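Rhusiopathiae surface protein B (Erysipelothrix rhusiopathiae, PDB 3V10) probably binds collagen, likely by the Collagen Hug mechanism, as a cell-wall-anchored surface adhesin of which this chain is the two-domain collagen-binding part. Local coordinates at residues A[2-7]-A[43-48]; A[88-93]-A[97-102]. All coordinates share one frame; numbering follows the deposited sequence.

Interaction 1 (A[2-7]-A[43-48])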
loop_
_atom_site.group_PDB
_atom_site.type_symbol
_atom_site.label_atom_id
_atom_site.label_comp_id
_atom_site.label_asym_id
_atom_site.label_seq_id
_atom_site.Cartn_x
_atom_site.Cartn_y
_atom_site.Cartn_z
ATOM N N LYS A 2 -26.424 20.417 5.873
ATOM C CA LYS A 2 -26.328 19.780 7.184
ATOM C C LYS A 2 -25.114 18.867 7.313
ATOM O O LYS A 2 -24.833 18.060 6.425
ATOM C CB LYS A 2 -27.601 18.983 7.481
ATOM C CG LYS A 2 -27.590 18.299 8.843
ATOM C CD LYS A 2 -28.932 17.654 9.155
ATOM C CE LYS A 2 -28.882 16.884 10.472
ATOM N NZ LYS A 2 -28.504 17.758 11.624
ATOM N N ASP A 3 -24.407 19.009 8.430
ATOM C CA ASP A 3 -23.217 18.224 8.736
ATOM C C ASP A 3 -23.602 17.030 9.610
ATOM O O ASP A 3 -24.083 17.202 10.734
ATOM C CB ASP A 3 -22.206 19.107 9.470
ATOM C CG ASP A 3 -20.912 18.386 9.794
ATOM O OD1 ASP A 3 -20.729 17.232 9.352
ATOM O OD2 ASP A 3 -20.072 18.991 10.492
ATOM N N TYR A 4 -23.388 15.822 9.097
ATOM C CA TYR A 4 -23.724 14.618 9.854
ATOM C C TYR A 4 -22.567 13.963 10.598
ATOM O O TYR A 4 -22.723 12.877 11.141
ATOM C CB TYR A 4 -24.369 13.579 8.932
ATOM C CG TYR A 4 -25.804 13.887 8.590
ATOM C CD1 TYR A 4 -26.127 14.705 7.510
ATOM C CD2 TYR A 4 -26.845 13.376 9.369
ATOM C CE1 TYR A 4 -27.452 15.008 7.209
ATOM C CE2 TYR A 4 -28.170 13.676 9.081
ATOM C CZ TYR A 4 -28.467 14.490 8.003
ATOM O OH TYR A 4 -29.773 14.803 7.727
ATOM N N THR A 5 -21.416 14.627 10.646
ATOM C CA THR A 5 -20.246 14.070 11.311
ATOM C C THR A 5 -20.488 13.507 12.713
ATOM O O THR A 5 -20.050 12.403 13.029
ATOM C CB THR A 5 -19.111 15.114 11.370
ATOM O OG1 THR A 5 -18.750 15.487 10.033
ATOM C CG2 THR A 5 -17.880 14.535 12.072
ATOM N N ASN A 6 -21.187 14.249 13.558
ATOM C CA ASN A 6 -21.431 13.756 14.903
ATOM C C ASN A 6 -22.839 13.227 15.137
ATOM O O ASN A 6 -23.222 12.963 16.277
ATOM C CB ASN A 6 -21.084 14.831 15.924
ATOM C CG ASN A 6 -19.598 15.118 15.962
ATOM O OD1 ASN A 6 -18.790 14.246 16.302
ATOM N ND2 ASN A 6 -19.223 16.333 15.598
ATOM N N GLU A 7 -23.597 13.070 14.054
ATOM C CA GLU A 7 -24.955 12.527 14.132
ATOM C C GLU A 7 -24.871 11.005 14.246
ATOM O O GLU A 7 -23.874 10.403 13.842
ATOM C CB GLU A 7 -25.748 12.894 12.879
ATOM C CG GLU A 7 -26.194 14.332 12.825
ATOM C CD GLU A 7 -27.162 14.661 13.946
ATOM O OE1 GLU A 7 -26.702 14.918 15.073
ATOM O OE2 GLU A 7 -28.384 14.649 13.704
ATOM N N VAL A 43 -34.210 10.531 8.398
ATOM C CA VAL A 43 -33.743 11.815 7.886
ATOM C C VAL A 43 -33.745 11.734 6.364
ATOM O O VAL A 43 -33.726 10.647 5.794
ATOM C CB VAL A 43 -32.298 12.166 8.357
ATOM C CG1 VAL A 43 -32.212 12.117 9.868
ATOM C CG2 VAL A 43 -31.284 11.218 7.710
ATOM N N LYS A 44 -33.755 12.889 5.709
ATOM C CA LYS A 44 -33.752 12.958 4.251
ATOM C C LYS A 44 -32.459 13.671 3.819
ATOM O O LYS A 44 -32.327 14.886 3.983
ATOM C CB LYS A 44 -34.985 13.754 3.793
ATOM C CG LYS A 44 -35.535 13.419 2.397
ATOM C CD LYS A 44 -36.659 12.333 2.426
ATOM C CE LYS A 44 -36.151 10.926 2.833
ATOM N NZ LYS A 44 -36.183 10.505 4.284
ATOM N N PHE A 45 -31.510 12.911 3.281
ATOM C CA PHE A 45 -30.254 13.505 2.837
ATOM C C PHE A 45 -30.522 14.396 1.639
ATOM O O PHE A 45 -31.268 14.026 0.730
ATOM C CB PHE A 45 -29.238 12.415 2.498
ATOM C CG PHE A 45 -28.777 11.631 3.698
ATOM C CD1 PHE A 45 -28.242 12.285 4.806
ATOM C CD2 PHE A 45 -28.861 10.242 3.716
ATOM C CE1 PHE A 45 -27.796 11.562 5.917
ATOM C CE2 PHE A 45 -28.416 9.514 4.821
ATOM C CZ PHE A 45 -27.883 10.175 5.921
ATOM N N LYS A 46 -29.920 15.582 1.669
ATOM C CA LYS A 46 -30.080 16.578 0.617
ATOM C C LYS A 46 -28.742 16.859 -0.048
ATOM O O LYS A 46 -27.690 16.758 0.587
ATOM C CB LYS A 46 -30.588 17.890 1.212
ATOM C CG LYS A 46 -31.820 17.768 2.092
ATOM C CD LYS A 46 -33.049 17.416 1.283
ATOM C CE LYS A 46 -34.285 17.426 2.168
ATOM N NZ LYS A 46 -35.532 17.199 1.396
ATOM N N PRO A 47 -28.763 17.232 -1.337
ATOM C CA PRO A 47 -27.508 17.527 -2.033
ATOM C C PRO A 47 -26.741 18.566 -1.220
ATOM O O PRO A 47 -27.295 19.598 -0.848
ATOM C CB PRO A 47 -27.981 18.083 -3.371
ATOM C CG PRO A 47 -29.272 17.367 -3.594
ATOM C CD PRO A 47 -29.918 17.409 -2.231
ATOM N N GLY A 48 -25.472 18.292 -0.934
ATOM C CA GLY A 48 -24.685 19.232 -0.160
ATOM C C GLY A 48 -24.470 18.800 1.281
ATOM O O GLY A 48 -23.507 19.233 1.916
HETATM O O HOH W 1 -30.531 16.132 5.768
#
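An edge-to-face aromatic pair, Tyr4 with Phe45, joins the N-terminal loop to the loop that leads into strand 50-54, at one end of the N-terminal Ig-like domain of this collagen adhesin. Phe45 presents its edge to the tyrosine: CE1 stands over the middle of the Tyr4 ring, 3.7 Å from Tyr4 CZ, with the ring planes at 76° and the centroids 4.9 Å apart. Tyr4 CG lies anti to its own carbonyl carbon (chi1 -76°), which carries the ring across to the 43-48 loop. At the phenolic end Val43 comes in from the opposite direction, its CB 3.7 Å from Tyr4 OH, while Val43 CG2 also sits over one face of the Phe45 ring, toward its rim. The two loops are thus joined by a small apolar cluster, and Phe45 also stacks on Phe101 of strand 96-101. The N-terminal segment is shaped by its own bonds. Tyr4 to Glu7 forms a type I turn, and Asp3 makes an Asx turn in which OD1 receives both Thr5 N, from above the carboxylate plane, and Thr5 OG1, on its syn lone pair. Backbone hydrogen bonds between Phe50 and both Lys2 and Tyr4 tie this segment to strand 50-54. The polar end of the tyrosine is bridged to the other loop by one water, which accepts from Tyr4 OH at 2.5 Å and donates to Lys44 O at 2.8 Å.

Interaction 2 (A[88-93]-A[97-102])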
loop_
_atom_site.group_PDB
_atom_site.type_symbol
_atom_site.label_atom_id
_atom_site.label_comp_id
_atom_site.label_asym_id
_atom_site.label_seq_id
_atom_site.Cartn_x
_atom_site.Cartn_y
_atom_site.Cartn_z
ATOM N N GLY A 88 -22.900 10.459 -4.338
ATOM C CA GLY A 88 -21.999 11.128 -3.426
ATOM C C GLY A 88 -20.640 11.363 -4.027
ATOM O O GLY A 88 -20.337 10.906 -5.132
ATOM N N GLU A 89 -19.815 12.084 -3.286
ATOM C CA GLU A 89 -18.472 12.398 -3.729
ATOM C C GLU A 89 -17.541 12.408 -2.527
ATOM O O GLU A 89 -17.837 13.036 -1.511
ATOM C CB GLU A 89 -18.478 13.767 -4.408
ATOM C CG GLU A 89 -17.148 14.244 -4.933
ATOM C CD GLU A 89 -17.297 15.539 -5.703
ATOM O OE1 GLU A 89 -18.039 15.547 -6.704
ATOM O OE2 GLU A 89 -16.682 16.549 -5.304
ATOM N N LEU A 90 -16.423 11.698 -2.645
ATOM C CA LEU A 90 -15.435 11.650 -1.577
ATOM C C LEU A 90 -14.231 12.488 -1.959
ATOM O O LEU A 90 -13.692 12.348 -3.060
ATOM C CB LEU A 90 -14.960 10.218 -1.323
ATOM C CG LEU A 90 -15.821 9.291 -0.471
ATOM C CD1 LEU A 90 -15.232 7.892 -0.519
ATOM C CD2 LEU A 90 -15.873 9.806 0.965
ATOM N N THR A 91 -13.813 13.356 -1.049
ATOM C CA THR A 91 -12.643 14.188 -1.284
ATOM C C THR A 91 -11.597 13.803 -0.248
ATOM O O THR A 91 -11.848 13.842 0.956
ATOM C CB THR A 91 -12.970 15.688 -1.160
ATOM O OG1 THR A 91 -13.925 16.053 -2.167
ATOM C CG2 THR A 91 -11.698 16.518 -1.347
ATOM N N PHE A 92 -10.420 13.415 -0.727
ATOM C CA PHE A 92 -9.337 12.995 0.156
ATOM C C PHE A 92 -8.395 14.168 0.405
ATOM O O PHE A 92 -7.744 14.659 -0.520
ATOM C CB PHE A 92 -8.592 11.819 -0.487
ATOM C CG PHE A 92 -9.484 10.652 -0.809
ATOM C CD1 PHE A 92 -9.695 9.637 0.119
ATOM C CD2 PHE A 92 -10.166 10.601 -2.017
ATOM C CE1 PHE A 92 -10.580 8.592 -0.156
ATOM C CE2 PHE A 92 -11.048 9.562 -2.298
ATOM C CZ PHE A 92 -11.257 8.556 -1.363
ATOM N N ASN A 93 -8.334 14.609 1.659
ATOM C CA ASN A 93 -7.497 15.739 2.053
ATOM C C ASN A 93 -6.527 15.358 3.173
ATOM O O ASN A 93 -6.661 15.826 4.306
ATOM C CB ASN A 93 -8.387 16.899 2.515
ATOM C CG ASN A 93 -9.293 17.424 1.406
ATOM O OD1 ASN A 93 -10.465 17.729 1.640
ATOM N ND2 ASN A 93 -8.753 17.536 0.198
ATOM N N ILE A 97 -10.980 13.298 5.368
ATOM C CA ILE A 97 -11.740 12.765 4.239
ATOM C C ILE A 97 -13.140 13.364 4.304
ATOM O O ILE A 97 -13.815 13.270 5.332
ATOM C CB ILE A 97 -11.856 11.226 4.308
ATOM C CG1 ILE A 97 -10.497 10.607 4.638
ATOM C CG2 ILE A 97 -12.379 10.695 2.983
ATOM C CD1 ILE A 97 -9.434 10.880 3.611
ATOM N N HIS A 98 -13.569 13.969 3.201
ATOM C CA HIS A 98 -14.865 14.633 3.123
ATOM C C HIS A 98 -15.850 13.865 2.254
ATOM O O HIS A 98 -15.512 13.434 1.154
ATOM C CB HIS A 98 -14.661 16.047 2.545
ATOM C CG HIS A 98 -15.901 16.891 2.500
ATOM N ND1 HIS A 98 -16.442 17.490 3.619
ATOM C CD2 HIS A 98 -16.675 17.284 1.457
ATOM C CE1 HIS A 98 -17.489 18.216 3.267
ATOM N NE2 HIS A 98 -17.653 18.109 1.962
ATOM N N PHE A 99 -17.062 13.670 2.758
ATOM C CA PHE A 99 -18.088 13.002 1.970
ATOM C C PHE A 99 -19.229 13.986 1.779
ATOM O O PHE A 99 -19.685 14.595 2.744
ATOM C CB PHE A 99 -18.614 11.743 2.667
ATOM C CG PHE A 99 -19.776 11.103 1.949
ATOM C CD1 PHE A 99 -21.072 11.588 2.115
ATOM C CD2 PHE A 99 -19.570 10.043 1.075
ATOM C CE1 PHE A 99 -22.142 11.034 1.422
ATOM C CE2 PHE A 99 -20.640 9.474 0.370
ATOM C CZ PHE A 99 -21.927 9.973 0.546
ATOM N N GLU A 100 -19.679 14.147 0.537
ATOM C CA GLU A 100 -20.780 15.055 0.231
ATOM C C GLU A 100 -21.810 14.375 -0.666
ATOM O O GLU A 100 -21.457 13.679 -1.617
ATOM C CB GLU A 100 -20.254 16.325 -0.456
ATOM C CG GLU A 100 -21.348 17.281 -0.920
ATOM C CD GLU A 100 -20.796 18.504 -1.638
ATOM O OE1 GLU A 100 -19.956 18.329 -2.545
ATOM O OE2 GLU A 100 -21.208 19.637 -1.304
ATOM N N PHE A 101 -23.086 14.568 -0.343
ATOM C CA PHE A 101 -24.171 13.998 -1.127
ATOM C C PHE A 101 -24.373 14.839 -2.384
ATOM O O PHE A 101 -24.359 16.065 -2.324
ATOM C CB PHE A 101 -25.460 13.986 -0.297
ATOM C CG PHE A 101 -25.483 12.934 0.779
ATOM C CD1 PHE A 101 -25.780 11.613 0.468
ATOM C CD2 PHE A 101 -25.206 13.266 2.103
ATOM C CE1 PHE A 101 -25.805 10.633 1.456
ATOM C CE2 PHE A 101 -25.226 12.290 3.102
ATOM C CZ PHE A 101 -25.527 10.971 2.776
ATOM N N MET A 102 -24.563 14.177 -3.521
ATOM C CA MET A 102 -24.766 14.875 -4.785
ATOM C C MET A 102 -26.252 15.027 -5.103
ATOM O O MET A 102 -27.104 14.459 -4.421
ATOM C CB MET A 102 -24.053 14.131 -5.922
ATOM C CG MET A 102 -22.526 14.151 -5.831
ATOM S SD MET A 102 -21.778 15.800 -6.061
ATOM C CE MET A 102 -21.535 16.308 -4.391
HETATM O O HOH W 2 -17.638 17.211 -3.096
#
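Leu90 and Phe99 face each other as a non-hydrogen-bonded pair of the antiparallel hairpin 85-93/96-101, and the leucine meets the phenylalanine at its rim: Leu90 CD2 lies close to the plane of the ring, 3.7 Å from Phe99 CD2. The Phe99 ring, swung away from the backbone N by chi1 of 174°, runs toward the open end of the hairpin until CZ comes 4.1 Å from Gly88 CA, a place where the glycine has no side chain to obstruct it. Phe99 also sets CE1 over the centre of the Phe101 ring, 3.5 Å above its plane. Farther toward the turn, Ile97 leans across to Phe92, its CD1 3.7 Å from Phe92 CD1, and its CG2 approaches Leu90 CD2, so one apolar row runs from Phe92 to Phe101.

The other face of the hairpin carries Glu89, Thr91, His98 and Glu100. Thr91 and His98 lie side by side, CB to CB 4.1 Å, and are joined by a nearly straight backbone pair in which His98 N donates to Thr91 O at 175°. Glu89 and Glu100 form the second hydrogen-bonded pair; one water lies between Glu89 OE2 and Glu100 OE1, a position from which it could ease the repulsion between the two carboxylates, if both are charged. Past the strand end, Met102 puts CG 3.8 Å from Gly88 C, and the bends at chi2 and chi3 then fold CE back against Glu89 CB.

Strand 71-77 pairs with 85-93 on one flank and strand 50-54 with 96-101 on the other, where His98 ND1 is hydrogen-bonded to Asp52 OD1. Phe92, Ile97 and Phe99 pack against strand 112-123, through Leu117 and Ile115.

Both interactions belong to the N-terminal Ig-like domain, and their centres lie about 12 Å apart on the same side of the chain's centre. Both segments of interaction 1 precede those of interaction 2 in the sequence. They nevertheless touch: Phe45 CG packs 3.4 Å from Phe101 CZ, and Gly48 N probably donates to Phe101 O at 2.9 Å. Strand 50-54 is the shared element, since it pairs with strand 96-101 and is joined to the 2-7 segment by backbone hydrogen bonds at Phe50. The N-terminal loop is thereby fixed to one end of the sheet that the 85-93/96-101 hairpin helps build, in a domain consistent with the DEv-IgG fold.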